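PDB 2FPH: ylmH from Streptococcus pneumoniae, which is a cell division protein that probably binds RNA or another nucleic acid through a domain related to the RNA-recognition-motif clan. Local coordinates for residues R68-P73 and S81-S86. Numbering follows the deposited sequence.
Sequences RVLLYP and SDFEIS
Leu70 and Phe83 each set CG anti to their own carbonyl carbon (chi1 -82° and -62°), and these torsions bring a leucine methyl over an aromatic face. Leu70 CD1 sits 3.6 Å from the centroid of the Phe83 ring. It lies 15° off the ring normal, a CH-pi contact with a slight offset toward the rim. The same methyl also touches Asp82 CB at 3.6 Å, where the two side chains cross nearly at right angles. Val69 CA lies at the edge of the ring, near its plane. Ser56 of strand 54-57 touches Phe83 as well, and Phe61 packs edge-to-face with the ring.

Strand 69-72 is the central strand of a small antiparallel sheet, between strands 31-32 and 54-57, in the N-terminal YlmH region. Residues 81-86 lead into strand 85-91 of a second antiparallel sheet, in the putative RNA-binding region. This buried contact joins the N-terminal sheet to the turn that leads into the second sheet. Before that strand, Glu84 N bonds to Ser81 O at 3.1 Å and closes a type I beta turn with Asp82 and Phe83 at its two central positions. Asp82 OD2 accepts a hydrogen bond from Glu79 N.

Arg68 runs past Ile85 in the opposite direction, with its CD 3.7 Å from Ile85 CG1. Its chain bends at chi3, and NH1 ends 3.1 Å from Phe83 O and 3.2 Å from Glu84 O. Glu84 O lies at the guanidinium edge, in its plane. NE is hydrogen-bonded to Thr33 O, which helps fix the rotation of the group. A water accepts from Arg68 NH1 and donates to Glu84 OE1, linking two opposite charges that do not touch directly.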
ATOM      1  N   ARG A  68      -0.303   3.545  -2.361  1.00 12.67           N
ATOM      2  CA  ARG A  68      -1.744   3.828  -2.403  1.00 11.33           C
ATOM      3  C   ARG A  68      -1.972   5.141  -3.114  1.00 11.64           C
ATOM      4  O   ARG A  68      -1.105   6.045  -3.141  1.00 11.14           O
ATOM      5  CB  ARG A  68      -2.353   3.880  -0.999  1.00 10.27           C
ATOM      6  CG  ARG A  68      -2.115   2.691  -0.144  1.00 11.75           C
ATOM      7  CD  ARG A  68      -2.793   2.711   1.231  1.00 12.77           C
ATOM      8  NE  ARG A  68      -4.242   2.569   1.123  1.00 12.72           N
ATOM      9  CZ  ARG A  68      -5.069   2.558   2.137  1.00 13.31           C
ATOM     10  NH1 ARG A  68      -4.594   2.730   3.335  1.00 15.16           N
ATOM     11  NH2 ARG A  68      -6.372   2.312   1.967  1.00 14.59           N
ATOM     12  N   VAL A  69      -3.131   5.265  -3.759  1.00 12.02           N
ATOM     13  CA  VAL A  69      -3.408   6.417  -4.561  1.00 11.71           C
ATOM     14  C   VAL A  69      -4.643   7.088  -4.067  1.00 12.08           C
ATOM     15  O   VAL A  69      -5.636   6.444  -3.654  1.00 10.99           O
ATOM     16  CB  VAL A  69      -3.547   6.014  -6.106  1.00 13.06           C
ATOM     17  CG1 VAL A  69      -4.199   7.057  -6.988  1.00 15.39           C
ATOM     18  CG2 VAL A  69      -2.184   5.611  -6.725  1.00 16.20           C
ATOM     19  N   LEU A  70      -4.607   8.397  -4.138  1.00 13.35           N
ATOM     20  CA  LEU A  70      -5.793   9.168  -3.800  1.00 15.15           C
ATOM     21  C   LEU A  70      -6.336   9.802  -5.063  1.00 16.19           C
ATOM     22  O   LEU A  70      -5.610  10.450  -5.824  1.00 15.38           O
ATOM     23  CB  LEU A  70      -5.400  10.197  -2.781  1.00 15.33           C
ATOM     24  CG  LEU A  70      -5.297   9.834  -1.339  1.00 17.72           C
ATOM     25  CD1 LEU A  70      -4.501  10.907  -0.634  1.00 19.20           C
ATOM     26  CD2 LEU A  70      -6.810   9.694  -0.868  1.00 16.02           C
ATOM     27  N   LEU A  71      -7.632   9.607  -5.320  1.00 17.02           N
ATOM     28  CA  LEU A  71      -8.336  10.232  -6.453  1.00 17.88           C
ATOM     29  C   LEU A  71      -9.241  11.302  -5.869  1.00 18.99           C
ATOM     30  O   LEU A  71      -9.925  11.000  -4.903  1.00 17.66           O
ATOM     31  CB  LEU A  71      -9.141   9.156  -7.190  1.00 18.17           C
ATOM     32  CG  LEU A  71      -8.316   8.033  -7.865  1.00 18.86           C
ATOM     33  CD1 LEU A  71      -9.090   6.806  -8.334  1.00 21.48           C
ATOM     34  CD2 LEU A  71      -7.599   8.571  -9.035  1.00 22.36           C
ATOM     35  N   TYR A  72      -9.326  12.539  -6.419  1.00 19.67           N
ATOM     36  CA  TYR A  72     -10.036  13.593  -5.701  1.00 20.47           C
ATOM     37  C   TYR A  72     -10.443  14.774  -6.568  1.00 21.99           C
ATOM     38  O   TYR A  72      -9.869  14.971  -7.637  1.00 22.71           O
ATOM     39  CB  TYR A  72      -9.267  14.080  -4.491  1.00 20.18           C
ATOM     40  CG  TYR A  72      -7.841  14.458  -4.816  1.00 19.79           C
ATOM     41  CD1 TYR A  72      -6.856  13.499  -4.820  1.00 19.00           C
ATOM     42  CD2 TYR A  72      -7.483  15.764  -5.148  1.00 20.31           C
ATOM     43  CE1 TYR A  72      -5.553  13.800  -5.162  1.00 20.88           C
ATOM     44  CE2 TYR A  72      -6.113  16.078  -5.484  1.00 19.26           C
ATOM     45  CZ  TYR A  72      -5.185  15.088  -5.458  1.00 20.04           C
ATOM     46  OH  TYR A  72      -3.854  15.352  -5.804  1.00 21.27           O
ATOM     47  N   PRO A  73     -11.523  15.448  -6.162  1.00 23.98           N
ATOM     48  CA  PRO A  73     -11.919  16.711  -6.796  1.00 25.48           C
ATOM     49  C   PRO A  73     -10.915  17.805  -6.433  1.00 26.00           C
ATOM     50  O   PRO A  73     -10.195  17.655  -5.453  1.00 24.13           O
ATOM     51  CB  PRO A  73     -13.275  17.002  -6.167  1.00 25.53           C
ATOM     52  CG  PRO A  73     -13.721  15.703  -5.633  1.00 27.06           C
ATOM     53  CD  PRO A  73     -12.467  15.104  -5.084  1.00 24.84           C
ATOM     54  N   SER A  81      -0.918  12.061   5.543  1.00 17.62           N
ATOM     55  CA  SER A  81      -1.833  11.346   6.394  1.00 17.65           C
ATOM     56  C   SER A  81      -3.105  10.815   5.667  1.00 16.63           C
ATOM     57  O   SER A  81      -3.680   9.823   6.108  1.00 17.03           O
ATOM     58  CB  SER A  81      -2.196  12.174   7.644  1.00 18.91           C
ATOM     59  OG  SER A  81      -2.904  13.317   7.297  1.00 22.33           O
ATOM     60  N   ASP A  82      -3.526  11.477   4.576  1.00 17.78           N
ATOM     61  CA  ASP A  82      -4.695  11.084   3.798  1.00 16.59           C
ATOM     62  C   ASP A  82      -4.485   9.706   3.110  1.00 16.46           C
ATOM     63  O   ASP A  82      -5.435   9.084   2.696  1.00 15.92           O
ATOM     64  CB  ASP A  82      -4.999  12.137   2.757  1.00 16.09           C
ATOM     65  CG  ASP A  82      -5.469  13.432   3.362  1.00 19.64           C
ATOM     66  OD1 ASP A  82      -6.278  13.366   4.308  1.00 24.08           O
ATOM     67  OD2 ASP A  82      -5.120  14.538   2.893  1.00 20.72           O
ATOM     68  N   PHE A  83      -3.230   9.233   2.993  1.00 14.92           N
ATOM     69  CA  PHE A  83      -3.004   7.873   2.481  1.00 13.91           C
ATOM     70  C   PHE A  83      -3.169   6.718   3.502  1.00 14.34           C
ATOM     71  O   PHE A  83      -3.203   5.495   3.146  1.00 14.13           O
ATOM     72  CB  PHE A  83      -1.601   7.743   1.849  1.00 14.93           C
ATOM     73  CG  PHE A  83      -1.371   8.632   0.674  1.00 14.76           C
ATOM     74  CD1 PHE A  83      -1.851   8.292  -0.577  1.00 13.43           C
ATOM     75  CD2 PHE A  83      -0.675   9.836   0.805  1.00 13.80           C
ATOM     76  CE1 PHE A  83      -1.656   9.089  -1.648  1.00 13.21           C
ATOM     77  CE2 PHE A  83      -0.478  10.662  -0.311  1.00 14.56           C
ATOM     78  CZ  PHE A  83      -0.959  10.259  -1.557  1.00 13.84           C
ATOM     79  N   GLU A  84      -3.298   7.081   4.768  1.00 14.99           N
ATOM     80  CA  GLU A  84      -3.604   6.102   5.827  1.00 14.80           C
ATOM     81  C   GLU A  84      -2.577   4.953   5.807  1.00 15.61           C
ATOM     82  O   GLU A  84      -2.944   3.766   5.814  1.00 17.30           O
ATOM     83  CB  GLU A  84      -5.052   5.607   5.691  1.00 16.16           C
ATOM     84  CG  GLU A  84      -6.094   6.686   5.961  1.00 20.28           C
ATOM     85  CD  GLU A  84      -7.533   6.241   5.922  1.00 21.82           C
ATOM     86  OE1 GLU A  84      -7.841   5.042   5.944  1.00 21.41           O
ATOM     87  OE2 GLU A  84      -8.407   7.141   5.828  1.00 27.94           O
ATOM     88  N   ILE A  85      -1.294   5.318   5.741  1.00 15.69           N
ATOM     89  CA  ILE A  85      -0.187   4.343   5.750  1.00 15.53           C
ATOM     90  C   ILE A  85       0.607   4.494   7.021  1.00 17.57           C
ATOM     91  O   ILE A  85       0.964   5.624   7.394  1.00 18.22           O
ATOM     92  CB  ILE A  85       0.743   4.516   4.504  1.00 14.57           C
ATOM     93  CG1 ILE A  85      -0.041   4.227   3.203  1.00 16.95           C
ATOM     94  CG2 ILE A  85       1.891   3.497   4.542  1.00 17.82           C
ATOM     95  CD1 ILE A  85       0.674   4.706   1.960  1.00 18.31           C
ATOM     96  N   SER A  86       0.882   3.361   7.685  1.00 17.57           N
ATOM     97  CA  SER A  86       1.672   3.318   8.925  1.00 18.72           C
ATOM     98  C   SER A  86       2.991   2.597   8.594  1.00 17.98           C
ATOM     99  O   SER A  86       2.993   1.645   7.795  1.00 18.25           O
ATOM    100  CB  SER A  86       0.898   2.513   9.957  1.00 19.28           C
ATOM    101  OG  SER A  86       1.468   2.507  11.252  1.00 23.21           O
TER
HETATM  102  O   HOH W   1      -7.124   2.902   4.903  1.00 21.61           O